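Transcription anti-terminator antagonist UpxZ (PDB 4EPZ) probably antagonises transcription anti-termination and thereby helps regulate capsular polysaccharide synthesis in Bacteroides uniformis. Local coordinates at residues I56-Y70 and K84-L98. Numbering follows the deposited sequence. Where two conformers were deposited one is given.
Sequences IEEEGNLCLALLMGY and KQVILDRIYNIMSQL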
loop_
_atom_site.group_PDB
_atom_site.type_symbol
_atom_site.label_atom_id
_atom_site.label_comp_id
_atom_site.label_asym_id
_atom_site.label_seq_id
_atom_site.Cartn_x
_atom_site.Cartn_y
_atom_site.Cartn_z
ATOM N N ILE A 56 3.634 -16.428 -5.107
ATOM C CA ILE A 56 3.276 -15.071 -5.566
ATOM C C ILE A 56 2.152 -14.428 -4.778
ATOM O O ILE A 56 2.249 -13.225 -4.528
ATOM C CB ILE A 56 3.022 -14.911 -7.079
ATOM C CG1 ILE A 56 1.819 -15.767 -7.557
ATOM C CG2 ILE A 56 4.327 -15.163 -7.854
ATOM C CD1 ILE A 56 1.363 -15.504 -8.951
ATOM N N GLU A 57 1.136 -15.175 -4.348
ATOM C CA GLU A 57 0.049 -14.558 -3.550
ATOM C C GLU A 57 0.578 -14.142 -2.166
ATOM O O GLU A 57 0.243 -13.062 -1.678
ATOM C CB GLU A 57 -1.143 -15.541 -3.438
ATOM C CG GLU A 57 -2.326 -14.934 -2.701
ATOM C CD GLU A 57 -3.578 -15.789 -2.539
ATOM O OE1 GLU A 57 -3.731 -16.781 -3.279
ATOM O OE2 GLU A 57 -4.390 -15.470 -1.643
ATOM N N GLU A 58 1.403 -14.987 -1.537
ATOM C CA GLU A 58 1.958 -14.644 -0.229
ATOM C C GLU A 58 2.899 -13.427 -0.383
ATOM O O GLU A 58 2.775 -12.462 0.370
ATOM C CB GLU A 58 2.674 -15.841 0.360
ATOM C CG GLU A 58 3.164 -15.541 1.756
ATOM C CD GLU A 58 3.829 -16.747 2.365
ATOM O OE1 GLU A 58 4.956 -17.071 1.935
ATOM O OE2 GLU A 58 3.165 -17.443 3.164
ATOM N N GLU A 59 3.779 -13.459 -1.401
ATOM C CA GLU A 59 4.674 -12.348 -1.714
ATOM C C GLU A 59 3.870 -11.037 -1.964
ATOM O O GLU A 59 4.245 -10.009 -1.411
ATOM C CB GLU A 59 5.586 -12.714 -2.906
ATOM C CG GLU A 59 6.613 -11.643 -3.314
ATOM C CD GLU A 59 7.745 -11.262 -2.364
ATOM O OE1 GLU A 59 7.751 -11.709 -1.191
ATOM O OE2 GLU A 59 8.668 -10.549 -2.825
ATOM N N GLY A 60 2.763 -11.084 -2.718
ATOM C CA GLY A 60 1.913 -9.912 -2.917
ATOM C C GLY A 60 1.405 -9.346 -1.596
ATOM O O GLY A 60 1.430 -8.132 -1.376
ATOM N N ASN A 61 0.901 -10.218 -0.706
ATOM C CA ASN A 61 0.354 -9.767 0.580
ATOM C C ASN A 61 1.457 -9.187 1.465
ATOM O O ASN A 61 1.215 -8.193 2.155
ATOM C CB ASN A 61 -0.338 -10.927 1.288
ATOM C CG ASN A 61 -1.733 -11.073 0.754
ATOM O OD1 ASN A 61 -2.586 -10.224 1.016
ATOM N ND2 ASN A 61 -1.980 -12.102 -0.048
ATOM N N LEU A 62 2.649 -9.832 1.467
ATOM C CA LEU A 62 3.793 -9.316 2.229
ATOM C C LEU A 62 4.180 -7.917 1.729
ATOM O O LEU A 62 4.347 -6.982 2.530
ATOM C CB LEU A 62 4.983 -10.270 2.064
ATOM C CG LEU A 62 5.067 -11.495 2.966
ATOM C CD1 LEU A 62 6.249 -12.376 2.513
ATOM C CD2 LEU A 62 5.320 -11.074 4.443
ATOM N N CYS A 63 4.338 -7.769 0.402
ATOM C CA CYS A 63 4.717 -6.490 -0.194
ATOM C C CYS A 63 3.692 -5.429 0.080
ATOM O O CYS A 63 4.057 -4.293 0.369
ATOM C CB CYS A 63 4.935 -6.654 -1.684
ATOM S SG CYS A 63 6.452 -7.532 -2.054
ATOM N N LEU A 64 2.400 -5.773 -0.069
ATOM C CA LEU A 64 1.368 -4.786 0.198
ATOM C C LEU A 64 1.406 -4.350 1.664
ATOM O O LEU A 64 1.364 -3.145 1.931
ATOM C CB LEU A 64 -0.019 -5.314 -0.161
ATOM C CG LEU A 64 -1.165 -4.314 0.103
ATOM C CD1 LEU A 64 -1.000 -3.042 -0.743
ATOM C CD2 LEU A 64 -2.526 -4.967 -0.134
ATOM N N ALA A 65 1.529 -5.317 2.602
ATOM C CA ALA A 65 1.618 -4.966 4.027
ATOM C C ALA A 65 2.798 -4.011 4.297
ATOM O O ALA A 65 2.645 -3.046 5.041
ATOM C CB ALA A 65 1.769 -6.226 4.880
ATOM N N LEU A 66 3.950 -4.284 3.682
ATOM C CA LEU A 66 5.171 -3.490 3.914
ATOM C C LEU A 66 5.038 -2.100 3.364
ATOM O O LEU A 66 5.421 -1.147 4.048
ATOM C CB LEU A 66 6.382 -4.193 3.317
ATOM C CG LEU A 66 6.808 -5.466 4.042
ATOM C CD1 LEU A 66 7.836 -6.236 3.194
ATOM C CD2 LEU A 66 7.358 -5.130 5.465
ATOM N N LEU A 67 4.476 -1.959 2.146
ATOM C CA LEU A 67 4.309 -0.636 1.532
ATOM C C LEU A 67 3.314 0.190 2.321
ATOM O O LEU A 67 3.532 1.384 2.569
ATOM C CB LEU A 67 3.851 -0.772 0.064
ATOM C CG LEU A 67 4.258 0.328 -0.905
ATOM C CD1 LEU A 67 5.732 0.758 -0.708
ATOM C CD2 LEU A 67 3.985 -0.129 -2.359
HETATM N N MSE A 68 2.197 -0.443 2.697
HETATM C CA MSE A 68 1.176 0.217 3.516
HETATM C C MSE A 68 1.741 0.624 4.897
HETATM O O MSE A 68 1.533 1.767 5.327
HETATM C CB MSE A 68 -0.049 -0.685 3.686
HETATM C CG MSE A 68 -0.802 -0.847 2.389
HETATM SE SE MSE A 68 -2.433 -1.842 2.665
HETATM C CE MSE A 68 -3.387 -0.577 3.799
ATOM N N GLY A 69 2.485 -0.294 5.533
ATOM C CA GLY A 69 3.081 -0.102 6.853
ATOM C C GLY A 69 4.032 1.074 6.879
ATOM O O GLY A 69 3.871 1.995 7.686
ATOM N N TYR A 70 5.015 1.069 5.957
ATOM C CA TYR A 70 5.993 2.162 5.898
ATOM C C TYR A 70 5.343 3.496 5.452
ATOM O O TYR A 70 5.814 4.562 5.857
ATOM C CB TYR A 70 7.189 1.799 5.016
ATOM C CG TYR A 70 8.142 0.799 5.648
ATOM C CD1 TYR A 70 8.720 1.042 6.892
ATOM C CD2 TYR A 70 8.493 -0.374 4.985
ATOM C CE1 TYR A 70 9.585 0.115 7.489
ATOM C CE2 TYR A 70 9.370 -1.301 5.564
ATOM C CZ TYR A 70 9.914 -1.048 6.811
ATOM O OH TYR A 70 10.774 -1.956 7.373
ATOM N N LYS A 84 11.462 1.178 0.884
ATOM C CA LYS A 84 10.287 1.207 0.013
ATOM C C LYS A 84 10.667 0.831 -1.418
ATOM O O LYS A 84 9.929 0.098 -2.065
ATOM C CB LYS A 84 9.579 2.558 0.054
ATOM C CG LYS A 84 8.843 2.718 1.373
ATOM C CD LYS A 84 7.743 3.749 1.297
ATOM C CE LYS A 84 8.264 5.154 1.221
ATOM N NZ LYS A 84 7.139 6.141 1.192
ATOM N N GLN A 85 11.856 1.237 -1.879
ATOM C CA GLN A 85 12.290 0.883 -3.233
ATOM C C GLN A 85 12.578 -0.596 -3.328
ATOM O O GLN A 85 12.250 -1.205 -4.344
ATOM C CB GLN A 85 13.488 1.712 -3.678
ATOM C CG GLN A 85 13.060 3.199 -3.790
ATOM C CD GLN A 85 13.934 3.860 -4.789
ATOM O OE1 GLN A 85 15.154 3.816 -4.675
ATOM N NE2 GLN A 85 13.345 4.377 -5.839
ATOM N N VAL A 86 13.155 -1.213 -2.259
ATOM C CA VAL A 86 13.324 -2.682 -2.263
ATOM C C VAL A 86 11.943 -3.368 -2.455
ATOM O O VAL A 86 11.811 -4.318 -3.230
ATOM C CB VAL A 86 14.031 -3.154 -0.954
ATOM C CG1 VAL A 86 14.078 -4.694 -0.869
ATOM C CG2 VAL A 86 15.437 -2.536 -0.841
ATOM N N ILE A 87 10.915 -2.892 -1.741
ATOM C CA ILE A 87 9.567 -3.449 -1.804
ATOM C C ILE A 87 8.969 -3.241 -3.177
ATOM O O ILE A 87 8.388 -4.186 -3.763
ATOM C CB ILE A 87 8.695 -2.809 -0.690
ATOM C CG1 ILE A 87 9.245 -3.208 0.686
ATOM C CG2 ILE A 87 7.249 -3.287 -0.841
ATOM C CD1 ILE A 87 8.840 -2.162 1.770
ATOM N N LEU A 88 9.101 -2.028 -3.722
ATOM C CA LEU A 88 8.606 -1.764 -5.066
ATOM C C LEU A 88 9.232 -2.710 -6.099
ATOM O O LEU A 88 8.521 -3.248 -6.958
ATOM C CB LEU A 88 8.879 -0.316 -5.463
ATOM C CG LEU A 88 7.998 0.692 -4.776
ATOM C CD1 LEU A 88 8.634 2.082 -4.866
ATOM C CD2 LEU A 88 6.545 0.689 -5.334
ATOM N N ASP A 89 10.535 -2.960 -5.974
ATOM C CA ASP A 89 11.225 -3.871 -6.903
ATOM C C ASP A 89 10.643 -5.286 -6.784
ATOM O O ASP A 89 10.359 -5.936 -7.805
ATOM C CB ASP A 89 12.733 -3.864 -6.598
ATOM C CG ASP A 89 13.518 -4.661 -7.589
ATOM O OD1 ASP A 89 13.571 -4.249 -8.765
ATOM O OD2 ASP A 89 14.125 -5.671 -7.180
ATOM N N ARG A 90 10.369 -5.721 -5.551
ATOM C CA ARG A 90 9.736 -7.035 -5.345
ATOM C C ARG A 90 8.339 -7.078 -5.987
ATOM O O ARG A 90 7.941 -8.118 -6.545
ATOM C CB ARG A 90 9.664 -7.349 -3.849
ATOM C CG ARG A 90 11.050 -7.678 -3.251
ATOM C CD ARG A 90 10.986 -7.634 -1.727
ATOM N NE ARG A 90 10.005 -8.582 -1.192
ATOM C CZ ARG A 90 9.744 -8.743 0.102
ATOM N NH1 ARG A 90 10.407 -8.041 1.012
ATOM N NH2 ARG A 90 8.829 -9.613 0.494
ATOM N N ILE A 91 7.588 -5.948 -5.920
ATOM C CA ILE A 91 6.246 -5.909 -6.522
ATOM C C ILE A 91 6.339 -5.957 -8.052
ATOM O O ILE A 91 5.583 -6.704 -8.677
ATOM C CB ILE A 91 5.489 -4.662 -6.024
ATOM C CG1 ILE A 91 5.184 -4.780 -4.504
ATOM C CG2 ILE A 91 4.231 -4.430 -6.847
ATOM C CD1 ILE A 91 4.756 -3.416 -3.890
ATOM N N TYR A 92 7.243 -5.168 -8.669
ATOM C CA TYR A 92 7.385 -5.199 -10.126
ATOM C C TYR A 92 7.761 -6.617 -10.614
ATOM O O TYR A 92 7.295 -7.025 -11.669
ATOM C CB TYR A 92 8.450 -4.203 -10.584
ATOM C CG TYR A 92 7.944 -2.791 -10.791
ATOM C CD1 TYR A 92 7.198 -2.453 -11.920
ATOM C CD2 TYR A 92 8.294 -1.767 -9.911
ATOM C CE1 TYR A 92 6.780 -1.142 -12.149
ATOM C CE2 TYR A 92 7.880 -0.454 -10.128
ATOM C CZ TYR A 92 7.105 -0.152 -11.238
ATOM O OH TYR A 92 6.752 1.147 -11.464
ATOM N N ASN A 93 8.492 -7.393 -9.803
ATOM C CA ASN A 93 8.873 -8.760 -10.173
ATOM C C ASN A 93 7.722 -9.747 -10.141
ATOM O O ASN A 93 7.860 -10.832 -10.716
ATOM C CB ASN A 93 10.000 -9.269 -9.270
ATOM C CG ASN A 93 11.317 -8.597 -9.521
ATOM O OD1 ASN A 93 11.539 -7.927 -10.546
ATOM N ND2 ASN A 93 12.211 -8.729 -8.566
ATOM N N ILE A 94 6.608 -9.432 -9.467
ATOM C CA ILE A 94 5.500 -10.404 -9.443
ATOM C C ILE A 94 4.221 -9.862 -10.106
ATOM O O ILE A 94 3.297 -10.644 -10.313
ATOM C CB ILE A 94 5.182 -10.865 -7.975
ATOM C CG1 ILE A 94 4.649 -9.696 -7.097
ATOM C CG2 ILE A 94 6.380 -11.597 -7.367
ATOM C CD1 ILE A 94 4.034 -10.101 -5.771
HETATM N N MSE A 95 4.113 -8.526 -10.342
HETATM C CA MSE A 95 2.849 -7.922 -10.785
HETATM C C MSE A 95 2.200 -8.637 -11.971
HETATM O O MSE A 95 1.007 -8.957 -11.891
HETATM C CB MSE A 95 3.042 -6.415 -11.113
HETATM C CG MSE A 95 1.744 -5.705 -11.400
HETATM SE SE MSE A 95 0.774 -5.516 -9.736
HETATM C CE MSE A 95 1.629 -3.959 -9.141
ATOM N N SER A 96 2.974 -8.958 -13.028
ATOM C CA SER A 96 2.415 -9.586 -14.241
ATOM C C SER A 96 1.878 -11.017 -13.979
ATOM O O SER A 96 1.034 -11.506 -14.733
ATOM C CB SER A 96 3.454 -9.578 -15.361
ATOM O OG SER A 96 4.562 -10.408 -15.045
ATOM N N GLN A 97 2.301 -11.659 -12.892
ATOM C CA GLN A 97 1.841 -13.012 -12.571
ATOM C C GLN A 97 0.574 -13.027 -11.710
ATOM O O GLN A 97 -0.074 -14.062 -11.595
ATOM C CB GLN A 97 2.942 -13.753 -11.839
ATOM C CG GLN A 97 4.188 -14.027 -12.708
ATOM C CD GLN A 97 5.246 -14.662 -11.833
ATOM O OE1 GLN A 97 5.125 -15.824 -11.431
ATOM N NE2 GLN A 97 6.243 -13.887 -11.432
ATOM N N LEU A 98 0.255 -11.915 -11.057
ATOM C CA LEU A 98 -0.907 -11.919 -10.188
ATOM C C LEU A 98 -2.201 -11.876 -10.974
ATOM O O LEU A 98 -2.354 -11.058 -11.885
ATOM C CB LEU A 98 -0.860 -10.722 -9.219
ATOM C CG LEU A 98 0.161 -10.815 -8.089
ATOM C CD1 LEU A 98 0.348 -9.451 -7.428
ATOM C CD2 LEU A 98 -0.290 -11.837 -7.040
HETATM O O HOH W 1 9.042 -10.360 -5.504
HETATM O O HOH W 2 6.598 7.176 3.794
#
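Lys-84 lays its CG and CD against Tyr-70 CB and Leu-67 CD1, opening an antiparallel helical hairpin in an all-helical protein: helices 56-72 and 80-92 form its arms, and the axes of 56-70 and 84-92 approach to 9.7 Å with knobs-into-holes interdigitation. The ammonium group continues past this apolar contact to a salt bridge with Glu-114. One turn on, Ile-87 is a knob among Cys-63, Leu-66, Leu-67 and Tyr-70; its CD1 reaches the edge of the Tyr-70 ring, 3.7 Å from CD2, while the ring's hydroxyl bonds to Asp-46. Leu-67 returns the fit, its CD2 meeting Leu-88 CD2 and Ile-91 CD1.

Arg-90 adds a charged pair to this apolar seam. It grips Glu-59 side-on, NE to OE2 and NH2 to OE1, both 2.9 Å and fairly straight, with the carboxylate and guanidinium planes 23° apart. A bend at chi3 (59°) turns the guanidinium to present this edge. A leucine in its place would probably leave the buried Glu-59 carboxylate without its charge partner. A water bridges Glu-59 OE2 and Arg-90 O, donating to both. Ile-91 CG1 presses tightly on Cys-63 CB, at 3.4 Å. Further along, toward the end where Gln-97 meets one of the two conformers of Ile-56, Ile-94 rests CD1 against the Gly-60 backbone, 3.5 Å from N and 3.6 Å from CA.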